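Local coordinates for protein putative fumarylpyruvate hydrolase (Burkholderia cenocepacia, PDB 4MAQ) that is a putative hydrolase of the fumarylacetoacetate hydrolase (FAH) family, seen here as an assembly of two subunits, at residues R35-G40 and D203-G208; I95-R100 and L108-G113. All coordinates share one frame; numbering follows the deposited sequence. Where two conformers were deposited one is given.

Contact 1 of 2, residues R35-G40 and D203-G208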
ATOM      1  N   ARG B  35      -4.906  -5.100  -4.225  1.00  7.94           N
ATOM      2  CA  ARG B  35      -4.795  -3.966  -3.295  1.00  7.47           C
ATOM      3  C   ARG B  35      -5.922  -4.013  -2.265  1.00  7.58           C
ATOM      4  O   ARG B  35      -6.891  -4.759  -2.449  1.00  8.65           O
ATOM      5  CB  ARG B  35      -4.822  -2.626  -4.042  1.00  7.84           C
ATOM      6  CG  ARG B  35      -3.568  -2.324  -4.843  1.00  7.75           C
ATOM      7  CD  ARG B  35      -3.666  -0.949  -5.495  1.00  7.62           C
ATOM      8  NE  ARG B  35      -2.675  -0.802  -6.561  1.00  8.79           N
ATOM      9  CZ  ARG B  35      -2.705   0.148  -7.486  1.00  8.12           C
ATOM     10  NH1 ARG B  35      -3.595   1.153  -7.409  1.00  9.75           N
ATOM     11  NH2 ARG B  35      -1.844   0.067  -8.506  1.00 10.09           N
ATOM     12  N   VAL B  36      -5.771  -3.229  -1.193  1.00  7.18           N
ATOM     13  CA  VAL B  36      -6.767  -3.175  -0.127  1.00  6.65           C
ATOM     14  C   VAL B  36      -7.162  -1.716   0.099  1.00  7.45           C
ATOM     15  O   VAL B  36      -6.304  -0.911   0.471  1.00  9.20           O
ATOM     16  CB  VAL B  36      -6.229  -3.784   1.183  1.00  6.20           C
ATOM     17  CG1 VAL B  36      -7.304  -3.725   2.286  1.00  8.59           C
ATOM     18  CG2 VAL B  36      -5.769  -5.213   0.960  1.00  8.75           C
ATOM     19  N   PHE B  37      -8.439  -1.388  -0.124  1.00  7.95           N
ATOM     20  CA  PHE B  37      -8.935  -0.027   0.051  1.00  7.42           C
ATOM     21  C   PHE B  37      -9.862   0.006   1.256  1.00  7.96           C
ATOM     22  O   PHE B  37     -10.675  -0.918   1.443  1.00  9.69           O
ATOM     23  CB  PHE B  37      -9.720   0.404  -1.188  1.00  8.47           C
ATOM     24  CG  PHE B  37      -8.945   0.257  -2.469  1.00  8.07           C
ATOM     25  CD1 PHE B  37      -8.039   1.236  -2.843  1.00  9.68           C
ATOM     26  CD2 PHE B  37      -9.107  -0.853  -3.300  1.00  7.74           C
ATOM     27  CE1 PHE B  37      -7.311   1.134  -4.018  1.00  9.33           C
ATOM     28  CE2 PHE B  37      -8.381  -0.951  -4.478  1.00  9.04           C
ATOM     29  CZ  PHE B  37      -7.492   0.040  -4.833  1.00 10.37           C
ATOM     30  N   CYS B  38      -9.781   1.090   2.025  1.00  7.88           N
ATOM     31  CA  CYS B  38     -10.551   1.194   3.275  1.00  7.57           C
ATOM     32  C   CYS B  38     -11.233   2.549   3.316  1.00  8.00           C
ATOM     33  O   CYS B  38     -10.587   3.596   3.215  1.00  9.61           O
ATOM     34  CB  CYS B  38      -9.623   1.080   4.481  1.00  9.03           C
ATOM     35  SG  CYS B  38      -8.568  -0.385   4.474  1.00  9.73           S
ATOM     36  N   VAL B  39     -12.546   2.547   3.442  1.00  8.87           N
ATOM     37  CA  VAL B  39     -13.261   3.798   3.496  0.50  9.71           C
ATOM     38  C   VAL B  39     -13.134   4.411   4.903  1.00 10.66           C
ATOM     39  O   VAL B  39     -13.110   3.693   5.925  1.00 14.08           O
ATOM     40  CB  VAL B  39     -14.715   3.600   3.031  0.50  8.93           C
ATOM     41  CG1 VAL B  39     -15.526   2.888   4.089  0.50  9.25           C
ATOM     42  CG2 VAL B  39     -15.357   4.917   2.599  0.50 10.45           C
ATOM     43  N   GLY B  40     -12.951   5.720   4.891  0.50 13.09           N
ATOM     44  CA  GLY B  40     -13.100   6.481   6.078  0.50 16.18           C
ATOM     45  C   GLY B  40     -14.572   6.455   6.421  0.50 17.06           C
ATOM     46  O   GLY B  40     -15.386   5.719   5.863  0.50 18.63           O
ATOM     47  N   ASP B 203      -8.904  -7.159  -5.643  1.00  7.29           N
ATOM     48  CA  ASP B 203      -9.024  -6.072  -4.664  1.00  7.06           C
ATOM     49  C   ASP B 203      -9.978  -6.404  -3.528  1.00  7.12           C
ATOM     50  O   ASP B 203     -10.981  -7.107  -3.711  1.00  7.95           O
ATOM     51  CB  ASP B 203      -9.435  -4.756  -5.335  1.00  7.68           C
ATOM     52  CG  ASP B 203      -8.320  -4.167  -6.172  1.00  7.74           C
ATOM     53  OD1 ASP B 203      -7.144  -4.564  -5.940  1.00  9.57           O
ATOM     54  OD2 ASP B 203      -8.594  -3.297  -7.017  1.00  8.68           O
ATOM     55  N   LEU B 204      -9.621  -5.912  -2.336  1.00  6.82           N
ATOM     56  CA  LEU B 204     -10.509  -5.980  -1.179  1.00  7.14           C
ATOM     57  C   LEU B 204     -10.880  -4.556  -0.793  1.00  7.25           C
ATOM     58  O   LEU B 204     -10.037  -3.667  -0.823  1.00  8.35           O
ATOM     59  CB  LEU B 204      -9.839  -6.669   0.030  1.00  8.30           C
ATOM     60  CG  LEU B 204      -9.433  -8.132  -0.162  1.00  7.45           C
ATOM     61  CD1 LEU B 204      -8.750  -8.618   1.123  1.00  8.97           C
ATOM     62  CD2 LEU B 204     -10.619  -9.010  -0.516  1.00  8.81           C
ATOM     63  N   ILE B 205     -12.146  -4.358  -0.392  1.00  7.19           N
ATOM     64  CA  ILE B 205     -12.592  -3.070   0.104  1.00  7.00           C
ATOM     65  C   ILE B 205     -13.217  -3.245   1.476  1.00  6.75           C
ATOM     66  O   ILE B 205     -14.179  -4.019   1.656  1.00  8.06           O
ATOM     67  CB  ILE B 205     -13.614  -2.410  -0.841  1.00  8.51           C
ATOM     68  CG1 ILE B 205     -13.067  -2.298  -2.282  1.00  8.96           C
ATOM     69  CG2 ILE B 205     -14.021  -1.045  -0.293  1.00  9.39           C
ATOM     70  CD1 ILE B 205     -14.135  -1.840  -3.286  1.00 11.72           C
ATOM     71  N   PHE B 206     -12.639  -2.554   2.458  1.00  7.08           N
ATOM     72  CA  PHE B 206     -13.201  -2.491   3.805  1.00  7.62           C
ATOM     73  C   PHE B 206     -14.172  -1.308   3.786  1.00  7.69           C
ATOM     74  O   PHE B 206     -13.786  -0.186   3.467  1.00  9.32           O
ATOM     75  CB  PHE B 206     -12.095  -2.198   4.812  1.00  7.99           C
ATOM     76  CG  PHE B 206     -11.276  -3.385   5.230  1.00  7.95           C
ATOM     77  CD1 PHE B 206     -10.505  -4.088   4.311  1.00  8.62           C
ATOM     78  CD2 PHE B 206     -11.228  -3.749   6.561  1.00  8.65           C
ATOM     79  CE1 PHE B 206      -9.708  -5.155   4.715  1.00  8.81           C
ATOM     80  CE2 PHE B 206     -10.439  -4.825   6.975  1.00  8.24           C
ATOM     81  CZ  PHE B 206      -9.668  -5.521   6.046  1.00  8.77           C
ATOM     82  N   THR B 207     -15.432  -1.580   4.101  1.00  8.19           N
ATOM     83  CA  THR B 207     -16.547  -0.667   3.791  1.00  8.99           C
ATOM     84  C   THR B 207     -17.008   0.226   4.946  1.00 10.80           C
ATOM     85  O   THR B 207     -18.039   0.905   4.839  1.00 12.88           O
ATOM     86  CB  THR B 207     -17.777  -1.432   3.217  1.00  9.10           C
ATOM     87  OG1 THR B 207     -18.227  -2.432   4.145  1.00 10.33           O
ATOM     88  CG2 THR B 207     -17.421  -2.100   1.909  1.00 10.48           C
ATOM     89  N   GLY B 208     -16.250   0.236   6.044  1.00 10.81           N
ATOM     90  CA  GLY B 208     -16.543   1.137   7.155  1.00 12.15           C
ATOM     91  C   GLY B 208     -17.003   0.385   8.380  1.00 10.03           C
ATOM     92  O   GLY B 208     -17.172  -0.835   8.363  1.00 10.53           O
TER
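Strands 36-39 and 204-206 run parallel, their axes 4.6 Å apart at an angle of 19°, with Val36, Phe37 and Cys38 in register with Leu204, Ile205 and Phe206. Phe37 N and Val39 N give hydrogen bonds to Leu204 O (2.9 Å from Phe37 N) and Phe206 O, while the carbonyls of Arg35 and Phe37 accept the amides of Leu204 and Phe206. One step earlier a carboxylate continues the series: Asp203 OD1 accepts the N-H of Arg35 at 2.9 Å, nearly along its own C-O axis. OD1 also forms a salt bridge with Arg34, and OD2 a hydrogen bond with the amide of Lys200, so the acid is fixed in its buried place. The second oxygen, OD2, then comes to the edge of the Phe37 ring, 3.5 Å from CE2, where the ring hydrogens carry slight positive charge; ring and carboxylate planes stand 86° apart. Phe37 and Ile205 share the face covered by helix 186-196, which suits their bulky apolar groups. On the other face Val36 places CG1 anti to its backbone N (chi1 -179°), bringing that methyl to 3.7 Å from CE1 of Phe206. Cys38 SG approaches the same ring obliquely, 4.6 Å from its centroid, a sulfur-aromatic contact that a small polarisable side chain can make. Arg35 turns its guanidinium to Asp67 and Asp143 of the second subunit. Strand 61-64 flanks 36-39 and strand 85-95 flanks 204-206, making this a parallel pair within the mixed beta-sheet of an FAH-family domain.

Contact 2 of 2, residues I95-R100 and L108-G113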
ATOM      1  N   ILE B  95     -13.289  -8.159  -4.931  1.00  8.28           N
ATOM      2  CA  ILE B  95     -13.590  -7.830  -6.329  1.00  8.75           C
ATOM      3  C   ILE B  95     -13.145  -8.956  -7.267  1.00  8.20           C
ATOM      4  O   ILE B  95     -12.041  -9.490  -7.135  1.00  9.40           O
ATOM      5  CB  ILE B  95     -12.874  -6.512  -6.695  1.00  8.08           C
ATOM      6  CG1 ILE B  95     -13.368  -5.383  -5.772  1.00  8.46           C
ATOM      7  CG2 ILE B  95     -13.006  -6.149  -8.186  1.00  9.59           C
ATOM      8  CD1 ILE B  95     -14.873  -5.091  -5.865  1.00 10.78           C
ATOM      9  N   GLY B  96     -13.986  -9.278  -8.245  1.00  8.73           N
ATOM     10  CA  GLY B  96     -13.654 -10.325  -9.215  1.00 10.68           C
ATOM     11  C   GLY B  96     -13.538  -9.868 -10.666  1.00 12.07           C
ATOM     12  O   GLY B  96     -13.211 -10.673 -11.535  1.00 15.35           O
ATOM     13  N   LYS B  97     -13.712  -8.572 -10.932  1.00  9.94           N
ATOM     14  CA  LYS B  97     -13.685  -8.074 -12.308  1.00 11.78           C
ATOM     15  C   LYS B  97     -13.112  -6.680 -12.340  1.00 10.05           C
ATOM     16  O   LYS B  97     -13.565  -5.795 -11.598  1.00 10.34           O
ATOM     17  CB  LYS B  97     -15.108  -8.076 -12.921  1.00 12.16           C
ATOM     18  CG  LYS B  97     -15.205  -7.592 -14.359  1.00 13.38           C
ATOM     19  CD  LYS B  97     -16.596  -7.843 -14.914  1.00 15.36           C
ATOM     20  CE  LYS B  97     -17.682  -7.068 -14.182  1.00 16.39           C
ATOM     21  NZ  LYS B  97     -18.982  -7.197 -14.888  1.00 19.01           N
ATOM     22  N   ASP B  98     -12.138  -6.479 -13.224  1.00  9.71           N
ATOM     23  CA  ASP B  98     -11.492  -5.179 -13.336  1.00 10.09           C
ATOM     24  C   ASP B  98     -12.479  -4.090 -13.783  1.00 10.72           C
ATOM     25  O   ASP B  98     -13.458  -4.364 -14.482  1.00 11.63           O
ATOM     26  CB  ASP B  98     -10.422  -5.200 -14.433  1.00 11.18           C
ATOM     27  CG  ASP B  98      -9.269  -6.193 -14.175  1.00 11.06           C
ATOM     28  OD1 ASP B  98      -9.133  -6.804 -13.080  1.00 11.83           O
ATOM     29  OD2 ASP B  98      -8.476  -6.360 -15.134  1.00 14.39           O
ATOM     30  N   GLY B  99     -12.192  -2.847 -13.446  1.00 10.38           N
ATOM     31  CA  GLY B  99     -12.919  -1.753 -14.071  1.00 11.74           C
ATOM     32  C   GLY B  99     -12.483  -0.392 -13.636  1.00 11.19           C
ATOM     33  O   GLY B  99     -12.038  -0.218 -12.516  1.00 12.02           O
ATOM     34  N   ARG B 100     -12.618   0.580 -14.522  1.00 13.32           N
ATOM     35  CA  ARG B 100     -12.478   1.976 -14.122  1.00 13.16           C
ATOM     36  C   ARG B 100     -13.778   2.723 -14.404  1.00 12.87           C
ATOM     37  O   ARG B 100     -14.549   2.334 -15.301  1.00 15.33           O
ATOM     38  CB  ARG B 100     -11.259   2.667 -14.752  1.00 20.91           C
ATOM     39  CG  ARG B 100     -11.344   2.906 -16.231  1.00 23.25           C
ATOM     40  CD  ARG B 100     -10.172   3.769 -16.697  1.00 23.49           C
ATOM     41  NE  ARG B 100      -8.853   3.197 -16.377  1.00 22.77           N
ATOM     42  CZ  ARG B 100      -8.273   2.190 -17.030  1.00 28.19           C
ATOM     43  NH1 ARG B 100      -8.903   1.571 -18.042  1.00 30.92           N
ATOM     44  NH2 ARG B 100      -7.060   1.797 -16.660  1.00 31.77           N
ATOM     45  N   LEU B 108     -22.035  -4.015  -8.462  1.00 11.11           N
ATOM     46  CA  LEU B 108     -22.129  -5.325  -7.827  1.00 11.24           C
ATOM     47  C   LEU B 108     -21.716  -6.459  -8.767  1.00 11.61           C
ATOM     48  O   LEU B 108     -21.273  -7.494  -8.297  1.00 11.45           O
ATOM     49  CB  LEU B 108     -23.517  -5.544  -7.203  1.00 12.68           C
ATOM     50  CG  LEU B 108     -23.825  -4.621  -6.012  1.00 11.87           C
ATOM     51  CD1 LEU B 108     -25.239  -4.887  -5.514  1.00 13.45           C
ATOM     52  CD2 LEU B 108     -22.819  -4.772  -4.876  1.00 11.58           C
ATOM     53  N   SER B 109     -21.809  -6.256 -10.082  1.00 10.20           N
ATOM     54  CA  SER B 109     -21.332  -7.275 -11.020  1.00 11.03           C
ATOM     55  C   SER B 109     -19.827  -7.473 -10.983  1.00 11.28           C
ATOM     56  O   SER B 109     -19.327  -8.460 -11.517  1.00 13.24           O
ATOM     57  CB  SER B 109     -21.763  -6.994 -12.451  1.00 12.85           C
ATOM     58  OG  SER B 109     -20.945  -6.005 -13.049  1.00 14.85           O
ATOM     59  N   HIS B 110     -19.117  -6.520 -10.375  1.00 10.24           N
ATOM     60  CA  HIS B 110     -17.672  -6.635 -10.183  1.00 10.35           C
ATOM     61  C   HIS B 110     -17.304  -7.365  -8.911  1.00  9.69           C
ATOM     62  O   HIS B 110     -16.106  -7.572  -8.664  1.00 10.74           O
ATOM     63  CB  HIS B 110     -17.023  -5.240 -10.169  1.00 10.26           C
ATOM     64  CG  HIS B 110     -17.071  -4.540 -11.505  1.00 10.31           C
ATOM     65  ND1 HIS B 110     -15.977  -4.467 -12.347  1.00 11.23           N
ATOM     66  CD2 HIS B 110     -18.085  -3.911 -12.151  1.00 12.12           C
ATOM     67  CE1 HIS B 110     -16.314  -3.806 -13.443  1.00 12.47           C
ATOM     68  NE2 HIS B 110     -17.584  -3.451 -13.345  1.00 12.91           N
ATOM     69  N   VAL B 111     -18.291  -7.723  -8.089  1.00  9.13           N
ATOM     70  CA  VAL B 111     -17.993  -8.325  -6.777  1.00  9.80           C
ATOM     71  C   VAL B 111     -17.930  -9.848  -6.870  1.00  9.18           C
ATOM     72  O   VAL B 111     -18.887 -10.480  -7.324  1.00 10.99           O
ATOM     73  CB  VAL B 111     -19.050  -7.916  -5.733  1.00  9.11           C
ATOM     74  CG1 VAL B 111     -18.867  -8.662  -4.420  1.00  9.60           C
ATOM     75  CG2 VAL B 111     -18.993  -6.407  -5.518  1.00  9.69           C
ATOM     76  N   TRP B 112     -16.796 -10.434  -6.471  1.00  7.83           N
ATOM     77  CA  TRP B 112     -16.671 -11.891  -6.363  1.00  7.64           C
ATOM     78  C   TRP B 112     -17.362 -12.412  -5.088  1.00  7.82           C
ATOM     79  O   TRP B 112     -18.014 -13.453  -5.118  1.00  9.57           O
ATOM     80  CB  TRP B 112     -15.174 -12.317  -6.381  1.00  9.03           C
ATOM     81  CG  TRP B 112     -15.089 -13.790  -6.316  1.00  9.67           C
ATOM     82  CD1 TRP B 112     -15.205 -14.666  -7.356  1.00 13.08           C
ATOM     83  CD2 TRP B 112     -15.037 -14.583  -5.124  1.00 10.24           C
ATOM     84  NE1 TRP B 112     -15.172 -15.946  -6.898  1.00 14.98           N
ATOM     85  CE2 TRP B 112     -15.095 -15.940  -5.531  1.00 11.95           C
ATOM     86  CE3 TRP B 112     -14.932 -14.286  -3.754  1.00 13.67           C
ATOM     87  CZ2 TRP B 112     -15.042 -17.003  -4.622  1.00 14.45           C
ATOM     88  CZ3 TRP B 112     -14.892 -15.359  -2.846  1.00 14.86           C
ATOM     89  CH2 TRP B 112     -14.935 -16.691  -3.295  1.00 16.17           C
ATOM     90  N   GLY B 113     -17.179 -11.735  -3.964  1.00  8.34           N
ATOM     91  CA  GLY B 113     -17.676 -12.253  -2.701  1.00 10.07           C
ATOM     92  C   GLY B 113     -17.420 -11.341  -1.541  1.00  7.67           C
ATOM     93  O   GLY B 113     -17.067 -10.166  -1.718  1.00  8.50           O
TER
HETATM   94  O   HOH W   1     -19.468  -9.999 -14.435  1.00 35.48           O
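A surface contact, built mostly around one histidine, joins the loop that follows strand 85-95 to the short 3-10 segment leading into strand 111-122. His110 is held from several directions. Its ND1 donates to Lys97 O at 2.9 Å in a nearly straight bond (169° at the hydrogen); the acceptor lies in the ring plane, whereas the nitrogen sits well above the carbonyl plane, 60° out of it. Asp98 O reaches the same ring edge, 3.1 Å from CE1. Over one face passes the lysine chain: Lys97 CE stands 3.5 Å above the centre of the imidazole, a CH-pi contact in which the two side chains cross at about a right angle. Lys97 suits this place because its methylenes can cover a ring while its amine goes on to water and polar groups. The bend at chi3 (63°) in an otherwise extended chain carries NZ past the ring to Ser109 OG, 2.9 Å away, and to a water that also makes a weak bond to Ser109 O. Ser109 OG is bonded to Asp106 O as well, which ties the amine to the preceding helix.

Where the two strands begin to part, Ile95 and Val111 form an antiparallel non-hydrogen-bonded pair, and beside it Trp112 and Gly113 both face Ala94 in a classic beta bulge. His110 O accepts Gly96 N at 2.8 Å and, weakly, Lys97 N. Gly96, with no side chain, lets the backbones come close at Trp112 CB. Gly99, equally bare, suits the close approach of His110 CE1. Although the side chains of the pair diverge, Ile95 CD1 bends back to a loose contact with Val111 CG2 (4.3 Å), and Val111 packs on Ile190 of helix 186-196.

In the fold
The centres of contacts 1 and 2 lie about 13 Å apart, and both reach the same mixed sheet. In chain order 35-40 comes first, then both segments of contact 2, and last 203-208, so contact 1 joins parts of the chain far apart in sequence while contact 2 closes a short excursion that holds helix 104-107. Strand 85-95 links the two: it pairs antiparallel with 204-206 and with 111-122. They touch directly where Asp203 O probably accepts a hydrogen bond from Ile95 N and where Ile205 CD1 packs on Ile95 CD1. The sheet thus runs from the buried contact 1, near the middle of the chain, to contact 2 at the surface, with helix 186-196 packing against both contacts.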